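Local coordinates for protein TRAP dicarboxylate transporter, DctP subunit (Ochrobactrum anthropi, PDB 4P47) that probably captures a small solute in the periplasm and delivers it to a TRAP-type membrane transporter for uptake, at residues I32-A37 and M90-A95; I142-W147 and Q240-S245. All coordinates share one frame; numbering follows the deposited sequence. Where two conformers were deposited one is given.

Contact 1. Residues I32-A37 and M90-A95; sequences IKFAAA and MTVMNA
Phe34 and Met90 face each other as a parallel bridge in the N-terminal beta-alpha-beta-alpha-beta part of a periplasmic solute-binding fold, where strand 30-35 lies between strands 63-68 and 90-94. The dense part of the contact is on the Phe34-Met90 side. With CG of Phe34 anti to its backbone N (chi1 -172°), the ring leans along the neighbouring strand, and its CE1 edge comes 3.8 Å from Val92 CG1. Met90 bends back at its thioether (chi3 65°), which sets CE over the middle of the ring in a CH-pi contact, 4.1 Å from the Phe34 centroid; SD stands farther off above the same face, adding a looser Met-aromatic contact. Nearer the start of the strand, Ile32 CG2 packs against Met90 SD at 3.7 Å. Helix 43-58 covers this cluster, its Phe51 ring standing nearly perpendicular to that of Phe34.

The backbone pairing is brief. Met90 N donates to Lys33 O, and Met90 O accepts from Ala35 N in a straighter bond (168°). At Ala35 O the Thr91 hydroxyl takes over, OG1 donating over 2.7 Å from above the carbonyl plane; this side of the sheet is covered by helix 76-85. Farther on the strands splay. Ala36 CB still meets Val92 CG1, but partly exposed Ala37 is linked only through a water, 2.9 Å from Ala37 N and 2.8 Å from Val92 O.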
loop_
_atom_site.group_PDB
_atom_site.type_symbol
_atom_site.label_atom_id
_atom_site.label_comp_id
_atom_site.label_asym_id
_atom_site.label_seq_id
_atom_site.Cartn_x
_atom_site.Cartn_y
_atom_site.Cartn_z
ATOM N N ILE A 32 -9.839 -0.172 -22.994
ATOM C CA ILE A 32 -9.473 -0.655 -21.692
ATOM C C ILE A 32 -10.197 0.140 -20.623
ATOM O O ILE A 32 -10.000 1.351 -20.517
ATOM C CB ILE A 32 -7.970 -0.489 -21.463
ATOM C CG1 ILE A 32 -7.179 -1.371 -22.424
ATOM C CG2 ILE A 32 -7.629 -0.815 -20.012
ATOM C CD1 ILE A 32 -5.651 -1.209 -22.303
ATOM N N LYS A 33 -11.039 -0.528 -19.841
ATOM C CA LYS A 33 -11.663 0.083 -18.674
ATOM C C LYS A 33 -10.735 -0.126 -17.482
ATOM O O LYS A 33 -10.342 -1.251 -17.202
ATOM C CB LYS A 33 -13.035 -0.544 -18.414
ATOM C CG LYS A 33 -14.001 -0.404 -19.582
ATOM C CD LYS A 33 -15.366 -1.051 -19.313
ATOM C CE LYS A 33 -16.313 -0.912 -20.507
ATOM N NZ LYS A 33 -17.687 -1.431 -20.231
ATOM N N PHE A 34 -10.391 0.957 -16.789
ATOM C CA PHE A 34 -9.405 0.936 -15.708
ATOM C C PHE A 34 -10.074 1.512 -14.469
ATOM O O PHE A 34 -10.322 2.724 -14.391
ATOM C CB PHE A 34 -8.200 1.782 -16.160
ATOM C CG PHE A 34 -6.977 1.738 -15.269
ATOM C CD1 PHE A 34 -6.919 1.001 -14.113
ATOM C CD2 PHE A 34 -5.867 2.440 -15.652
ATOM C CE1 PHE A 34 -5.745 0.999 -13.311
ATOM C CE2 PHE A 34 -4.717 2.441 -14.892
ATOM C CZ PHE A 34 -4.652 1.712 -13.716
ATOM N N ALA A 35 -10.381 0.632 -13.524
ATOM C CA ALA A 35 -11.154 0.993 -12.341
ATOM C C ALA A 35 -10.263 1.157 -11.110
ATOM O O ALA A 35 -9.249 0.481 -10.963
ATOM C CB ALA A 35 -12.165 -0.081 -12.071
ATOM N N ALA A 36 -10.631 2.060 -10.205
ATOM C CA ALA A 36 -9.973 2.156 -8.910
ATOM C C ALA A 36 -10.896 2.802 -7.905
ATOM O O ALA A 36 -11.930 3.353 -8.262
ATOM C CB ALA A 36 -8.682 2.957 -9.015
ATOM N N ALA A 37 -10.463 2.769 -6.648
ATOM C CA ALA A 37 -11.255 3.286 -5.528
ATOM C C ALA A 37 -11.234 4.792 -5.353
ATOM O O ALA A 37 -12.245 5.364 -4.966
ATOM C CB ALA A 37 -10.776 2.643 -4.261
ATOM N N MET A 90 -8.759 -3.514 -16.383
ATOM C CA MET A 90 -7.641 -3.122 -15.515
ATOM C C MET A 90 -8.100 -2.573 -14.180
ATOM O O MET A 90 -9.181 -2.002 -14.064
ATOM C CB MET A 90 -6.750 -2.058 -16.182
ATOM C CG MET A 90 -5.816 -2.608 -17.253
ATOM S SD MET A 90 -4.625 -1.409 -17.920
ATOM C CE MET A 90 -3.662 -1.131 -16.426
ATOM N N THR A 91 -7.253 -2.725 -13.173
ATOM C CA THR A 91 -7.473 -2.071 -11.900
ATOM C C THR A 91 -6.134 -1.878 -11.211
ATOM O O THR A 91 -5.106 -2.459 -11.609
ATOM C CB THR A 91 -8.448 -2.854 -11.012
ATOM O OG1 THR A 91 -8.888 -2.039 -9.924
ATOM C CG2 THR A 91 -7.807 -4.099 -10.458
ATOM N N VAL A 92 -6.139 -1.035 -10.190
ATOM C CA VAL A 92 -5.008 -0.861 -9.295
ATOM C C VAL A 92 -5.538 -0.858 -7.861
ATOM O O VAL A 92 -6.557 -0.239 -7.575
ATOM C CB VAL A 92 -4.201 0.428 -9.654
ATOM C CG1 VAL A 92 -5.095 1.680 -9.651
ATOM C CG2 VAL A 92 -3.002 0.574 -8.742
ATOM N N MET A 93 -4.895 -1.600 -6.975
ATOM C CA MET A 93 -5.370 -1.688 -5.584
ATOM C C MET A 93 -4.244 -2.142 -4.689
ATOM O O MET A 93 -3.228 -2.635 -5.158
ATOM C CB MET A 93 -6.518 -2.696 -5.452
ATOM C CG MET A 93 -6.080 -4.134 -5.709
ATOM S SD MET A 93 -7.451 -5.333 -5.613
ATOM C CE MET A 93 -8.256 -4.905 -7.127
ATOM N N ASN A 94 -4.434 -2.005 -3.385
ATOM C CA ASN A 94 -3.442 -2.472 -2.429
ATOM C C ASN A 94 -3.133 -3.939 -2.670
ATOM O O ASN A 94 -4.043 -4.785 -2.742
ATOM C CB ASN A 94 -3.943 -2.253 -0.992
ATOM C CG ASN A 94 -3.908 -0.794 -0.569
ATOM O OD1 ASN A 94 -3.375 0.069 -1.246
ATOM N ND2 ASN A 94 -4.515 -0.510 0.573
ATOM N N ALA A 95 -1.850 -4.262 -2.769
ATOM C CA ALA A 95 -1.467 -5.603 -3.166
ATOM C C ALA A 95 -1.802 -6.672 -2.132
ATOM O O ALA A 95 -1.987 -7.831 -2.482
ATOM C CB ALA A 95 0.009 -5.651 -3.525
HETATM O O HOH W 1 -8.291 0.994 -5.811
#

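Contact 2. Residues I142-W147 and Q240-S245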
loop_
_atom_site.group_PDB
_atom_site.type_symbol
_atom_site.label_atom_id
_atom_site.label_comp_id
_atom_site.label_asym_id
_atom_site.label_seq_id
_atom_site.Cartn_x
_atom_site.Cartn_y
_atom_site.Cartn_z
ATOM N N ILE A 142 -2.848 -10.642 -14.614
ATOM C CA ILE A 142 -1.496 -10.311 -15.021
ATOM C C ILE A 142 -1.063 -9.059 -14.259
ATOM O O ILE A 142 -1.723 -8.006 -14.346
ATOM C CB ILE A 142 -1.447 -9.982 -16.533
ATOM C CG1 ILE A 142 -2.018 -11.141 -17.360
ATOM C CG2 ILE A 142 -0.036 -9.630 -16.983
ATOM C CD1 ILE A 142 -1.247 -12.446 -17.265
ATOM N N GLY A 143 0.054 -9.146 -13.546
ATOM C CA GLY A 143 0.614 -7.994 -12.854
ATOM C C GLY A 143 1.492 -7.162 -13.773
ATOM O O GLY A 143 2.334 -7.680 -14.512
ATOM N N LEU A 144 1.306 -5.857 -13.775
ATOM C CA LEU A 144 2.066 -4.965 -14.646
ATOM C C LEU A 144 3.140 -4.148 -13.919
ATOM O O LEU A 144 4.246 -3.979 -14.428
ATOM C CB LEU A 144 1.103 -4.027 -15.375
ATOM C CG LEU A 144 0.119 -4.692 -16.330
ATOM C CD1 LEU A 144 -0.876 -3.675 -16.843
ATOM C CD2 LEU A 144 0.875 -5.347 -17.506
ATOM N N ALA A 145 2.832 -3.635 -12.732
ATOM C CA ALA A 145 3.738 -2.761 -11.994
ATOM C C ALA A 145 3.194 -2.593 -10.593
ATOM O O ALA A 145 2.010 -2.845 -10.338
ATOM C CB ALA A 145 3.865 -1.396 -12.671
ATOM N N TYR A 146 4.064 -2.176 -9.688
ATOM C CA TYR A 146 3.659 -1.719 -8.378
ATOM C C TYR A 146 3.716 -0.200 -8.328
ATOM O O TYR A 146 4.698 0.407 -8.756
ATOM C CB TYR A 146 4.557 -2.309 -7.283
ATOM C CG TYR A 146 4.476 -3.799 -7.169
ATOM C CD1 TYR A 146 3.441 -4.399 -6.479
ATOM C CD2 TYR A 146 5.436 -4.620 -7.733
ATOM C CE1 TYR A 146 3.342 -5.772 -6.367
ATOM C CE2 TYR A 146 5.354 -5.989 -7.606
ATOM C CZ TYR A 146 4.315 -6.557 -6.918
ATOM O OH TYR A 146 4.210 -7.933 -6.778
ATOM N N TRP A 147 2.640 0.404 -7.833
ATOM C CA TRP A 147 2.584 1.837 -7.578
ATOM C C TRP A 147 2.490 2.018 -6.050
ATOM O O TRP A 147 2.568 1.032 -5.303
ATOM C CB TRP A 147 1.369 2.456 -8.260
ATOM C CG TRP A 147 1.378 2.484 -9.770
ATOM C CD1 TRP A 147 2.314 1.975 -10.617
ATOM C CD2 TRP A 147 0.367 3.063 -10.584
ATOM N NE1 TRP A 147 1.950 2.226 -11.923
ATOM C CE2 TRP A 147 0.744 2.884 -11.919
ATOM C CE3 TRP A 147 -0.853 3.702 -10.301
ATOM C CZ2 TRP A 147 -0.054 3.326 -12.974
ATOM C CZ3 TRP A 147 -1.626 4.151 -11.335
ATOM C CH2 TRP A 147 -1.241 3.946 -12.654
ATOM N N GLN A 240 0.593 -0.637 -4.154
ATOM C CA GLN A 240 -0.522 -1.033 -4.986
ATOM C C GLN A 240 -0.009 -1.825 -6.160
ATOM O O GLN A 240 1.154 -1.661 -6.587
ATOM C CB GLN A 240 -1.324 0.161 -5.440
ATOM C CG GLN A 240 -1.847 0.934 -4.248
ATOM C CD GLN A 240 -3.137 1.616 -4.533
ATOM O OE1 GLN A 240 -3.313 2.237 -5.586
ATOM N NE2 GLN A 240 -4.061 1.521 -3.595
ATOM N N ILE A 241 -0.800 -2.755 -6.642
ATOM C CA ILE A 241 -0.433 -3.490 -7.844
ATOM C C ILE A 241 -1.409 -3.114 -8.951
ATOM O O ILE A 241 -2.642 -3.075 -8.772
ATOM C CB ILE A 241 -0.377 -5.012 -7.602
ATOM C CG1 ILE A 241 0.089 -5.728 -8.865
ATOM C CG2 ILE A 241 -1.709 -5.539 -7.112
ATOM C CD1 ILE A 241 0.438 -7.189 -8.634
ATOM N N VAL A 242 -0.846 -2.796 -10.116
ATOM C CA VAL A 242 -1.612 -2.554 -11.326
ATOM C C VAL A 242 -1.734 -3.865 -12.074
ATOM O O VAL A 242 -0.715 -4.523 -12.359
ATOM C CB VAL A 242 -0.889 -1.530 -12.222
ATOM C CG1 VAL A 242 -1.687 -1.261 -13.499
ATOM C CG2 VAL A 242 -0.633 -0.215 -11.464
ATOM N N MET A 243 -2.968 -4.260 -12.357
ATOM C CA MET A 243 -3.262 -5.535 -12.983
ATOM C C MET A 243 -4.134 -5.378 -14.199
ATOM O O MET A 243 -4.914 -4.420 -14.335
ATOM C CB MET A 243 -3.999 -6.437 -11.995
ATOM C CG MET A 243 -3.145 -6.879 -10.826
ATOM S SD MET A 243 -4.037 -7.754 -9.502
ATOM C CE MET A 243 -5.135 -6.445 -8.917
ATOM N N ILE A 244 -4.019 -6.363 -15.084
ATOM C CA ILE A 244 -4.868 -6.468 -16.242
ATOM C C ILE A 244 -5.433 -7.895 -16.320
ATOM O O ILE A 244 -4.776 -8.859 -15.930
ATOM C CB ILE A 244 -4.080 -6.015 -17.518
ATOM C CG1 ILE A 244 -4.991 -5.939 -18.734
ATOM C CG2 ILE A 244 -2.866 -6.910 -17.801
ATOM C CD1 ILE A 244 -4.397 -5.100 -19.839
ATOM N N SER A 245 -6.674 -7.998 -16.778
ATOM C CA SER A 245 -7.362 -9.279 -16.929
ATOM C C SER A 245 -6.589 -10.203 -17.882
ATOM O O SER A 245 -6.257 -9.811 -18.993
ATOM C CB SER A 245 -8.774 -9.032 -17.456
ATOM O OG SER A 245 -9.411 -10.231 -17.880
#
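Ile142 opens the antiparallel pairing as a hydrogen-bonded pair with Ile244, its N and O each bonded to the partner's backbone. Its CB rests 3.6 Å from Ile244 CG2, and Trp249 of the following helix packs against both side chains. Gly143 sits opposite Met243 in a non-hydrogen-bonded pair, and Ile241 CD1 reaches along to Gly143 CA at 4.3 Å.

At Leu144 the regular ladder breaks. Leu144 N donates to Val242 O, yet Val242 N bonds to the O of Ala145 and not of Leu144, which places two residues opposite one. Leu144 has the near-helical psi of -41° characteristic of the first residue of a classic bulge, and its CD1 swings over to Ile244 CG2 at 3.9 Å. The buried N of Ala145 has no partner.

Tyr146 resumes the ladder opposite Ile241. The two side chains run side by side, CE1 of the ring 3.9 Å from Ile241 CD1, while the hydroxyl goes on to Gly129 O. On the other face Trp147 holds CG anti to its carbonyl carbon, beside the backbone N (chi1 -68°), which lays the indole flat across Val242, whose CG2 stands 3.4 Å above the five-membered ring, close to its normal. This tight CH-pi contact is backed by helix 254-288. Trp147 also exchanges two backbone bonds with Gln240, both donors lying above the carbonyl planes; the Gln240 amide turns to Asn94 and Gln44. Two residues, Leu144 and Ala145, set against Val242 make this a classic beta bulge, here in the long strand pair of the type II periplasmic binding protein fold.

From the N terminus, strand 30-35 leads through helix 43-58, strand 63-68 and helix 76-85 before contact 1 closes this compact loop with strand 90-94. Only later does contact 2 open, at residues 142-147; it closes a longer loop of some 90 residues, through strands 171-173, 190-192 and 210-213, when the chain returns along strand 229-245. The loops therefore follow in series, neither nesting nor crossing. Their strands nevertheless join in one sheet: Ile241 N lies 2.8 Å from Met93 O, a probable hydrogen bond, and Asn94 OD1 meets Gln240 NE2. Strand 229-245 is thus the bridge: it lies antiparallel against 90-94 of contact 1 and, through contact 2, carries 142-147 as the next strand.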